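Local atomic coordinates of putative monooxygenase (Fusobacterium nucleatum subsp. nucleatum, PDB entry 3MCS), a protein that probably acts as a monooxygenase, with two antibiotic-biosynthesis-monooxygenase-like halves joined in one chain. Residues 7-12 / 94-99. Numbering follows the deposited sequence.
Sequences ILNVYD and SAEIDV
The carbonyl oxygen of Val10 meets the neighbouring strand twice: Ala95 N donates a hydrogen bond to Val10 O at 2.9 Å, and Ser94 CA adds a weaker CA-H...O contact to the same oxygen at 3.3 Å. Val10 N returns a hydrogen bond to Ala95 O, 2.9 Å away, so Val10 and Ala95 form an antiparallel hydrogen-bonded pair. Here the first and last strands of a ferredoxin-like domain lie side by side, as in dimeric alpha-beta barrel proteins. Strand 7-15 also bonds to strand 55-62 on its other edge, while strand 91-104 goes on to pair with 147-155, linking the two halves of the chain.

Alternation sorts the residues. Leu8, Val10 and Ile97 supply branched aliphatic groups on the face turned from helix 65-73, consistent with the interior of the barrel; the smaller Ala95, a single methyl on that same face, lies opposite Val10 across the pair. Ile97 has CG1 beside its backbone N and then runs extended (chi2 172°), which carries CD1 across to Val10 CG2 at 3.7 Å and to Leu8 CG at 4.1 Å. The other face carries Asn9, Tyr11, Ser94 and Glu96; Asn9 and Tyr11 touch Phe68 of helix 65-73, whereas the polar Ser94 and Glu96 suit exposed positions. Ser94 CB meets the Tyr11 ring obliquely, 3.5 Å from CD1. Beyond Ile97, Val99 turns toward the partner strand and lays CG2 against Leu8 CB at 3.6 Å, the two side chains crossing at about a right angle.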
# COMPACT_ATOMS: atom_id res chain seq x y z
N ILE A 7 4.52 -9.32 6.89
CA ILE A 7 4.69 -7.99 7.45
C ILE A 7 4.42 -6.96 6.38
O ILE A 7 5.11 -6.93 5.39
CB ILE A 7 6.10 -7.75 8.03
CG1 ILE A 7 6.52 -8.88 9.00
CG2 ILE A 7 6.13 -6.42 8.74
CD1 ILE A 7 5.57 -9.12 10.17
N LEU A 8 3.40 -6.13 6.60
CA LEU A 8 2.99 -5.05 5.70
C LEU A 8 3.02 -3.73 6.47
O LEU A 8 2.21 -3.52 7.41
CB LEU A 8 1.58 -5.29 5.21
CG LEU A 8 0.96 -4.22 4.30
CD1 LEU A 8 1.84 -3.97 3.11
CD2 LEU A 8 -0.42 -4.65 3.85
N ASN A 9 3.96 -2.86 6.07
CA ASN A 9 4.16 -1.55 6.66
C ASN A 9 4.02 -0.48 5.58
O ASN A 9 4.53 -0.63 4.48
CB ASN A 9 5.55 -1.47 7.31
CG ASN A 9 5.72 -2.40 8.50
OD1 ASN A 9 4.73 -2.81 9.15
ND2 ASN A 9 6.98 -2.72 8.82
N VAL A 10 3.30 0.59 5.90
CA VAL A 10 3.10 1.70 4.99
C VAL A 10 3.69 2.93 5.64
O VAL A 10 3.21 3.37 6.67
CB VAL A 10 1.62 1.95 4.74
CG1 VAL A 10 1.44 3.18 3.90
CG2 VAL A 10 0.99 0.74 4.06
N TYR A 11 4.77 3.44 5.06
CA TYR A 11 5.47 4.61 5.58
C TYR A 11 5.11 5.87 4.79
O TYR A 11 5.07 5.83 3.57
CB TYR A 11 6.97 4.39 5.45
CG TYR A 11 7.45 3.17 6.15
CD1 TYR A 11 7.74 3.20 7.50
CD2 TYR A 11 7.63 1.97 5.46
CE1 TYR A 11 8.18 2.06 8.17
CE2 TYR A 11 8.08 0.83 6.12
CZ TYR A 11 8.34 0.89 7.47
OH TYR A 11 8.77 -0.23 8.13
N ASP A 12 4.87 6.98 5.47
CA ASP A 12 4.62 8.24 4.76
C ASP A 12 5.32 9.44 5.39
O ASP A 12 5.59 9.45 6.59
CB ASP A 12 3.12 8.48 4.63
CG ASP A 12 2.48 9.04 5.87
OD1 ASP A 12 2.59 10.27 6.13
OD2 ASP A 12 1.81 8.26 6.55
N SER A 94 4.03 5.89 10.10
CA SER A 94 4.14 4.52 9.66
C SER A 94 3.03 3.68 10.24
O SER A 94 2.89 3.59 11.44
CB SER A 94 5.48 3.92 10.08
OG SER A 94 5.47 3.70 11.46
N ALA A 95 2.26 3.07 9.38
CA ALA A 95 1.21 2.17 9.77
C ALA A 95 1.72 0.72 9.67
O ALA A 95 2.28 0.34 8.64
CB ALA A 95 0.02 2.37 8.87
N GLU A 96 1.53 -0.08 10.72
CA GLU A 96 1.86 -1.50 10.70
C GLU A 96 0.54 -2.24 10.55
O GLU A 96 -0.36 -2.02 11.34
CB GLU A 96 2.55 -1.95 11.98
CG GLU A 96 3.90 -1.28 12.27
CD GLU A 96 4.68 -1.98 13.37
OE1 GLU A 96 4.47 -3.20 13.60
OE2 GLU A 96 5.53 -1.31 13.99
N ILE A 97 0.43 -3.14 9.57
CA ILE A 97 -0.88 -3.74 9.25
C ILE A 97 -1.04 -5.26 9.36
O ILE A 97 -0.24 -6.00 8.84
CB ILE A 97 -1.24 -3.34 7.80
CG1 ILE A 97 -1.09 -1.82 7.63
CG2 ILE A 97 -2.63 -3.80 7.44
CD1 ILE A 97 -1.22 -1.35 6.24
N ASP A 98 -2.08 -5.72 10.03
CA ASP A 98 -2.36 -7.16 10.09
C ASP A 98 -3.01 -7.46 8.75
O ASP A 98 -4.14 -7.01 8.49
CB ASP A 98 -3.31 -7.54 11.24
CG ASP A 98 -2.59 -7.67 12.60
OD1 ASP A 98 -1.36 -7.93 12.67
OD2 ASP A 98 -3.30 -7.55 13.63
N VAL A 99 -2.30 -8.19 7.89
CA VAL A 99 -2.79 -8.47 6.55
C VAL A 99 -3.98 -9.43 6.56
O VAL A 99 -3.90 -10.49 7.19
CB VAL A 99 -1.70 -9.08 5.67
CG1 VAL A 99 -2.23 -9.32 4.26
CG2 VAL A 99 -0.51 -8.16 5.65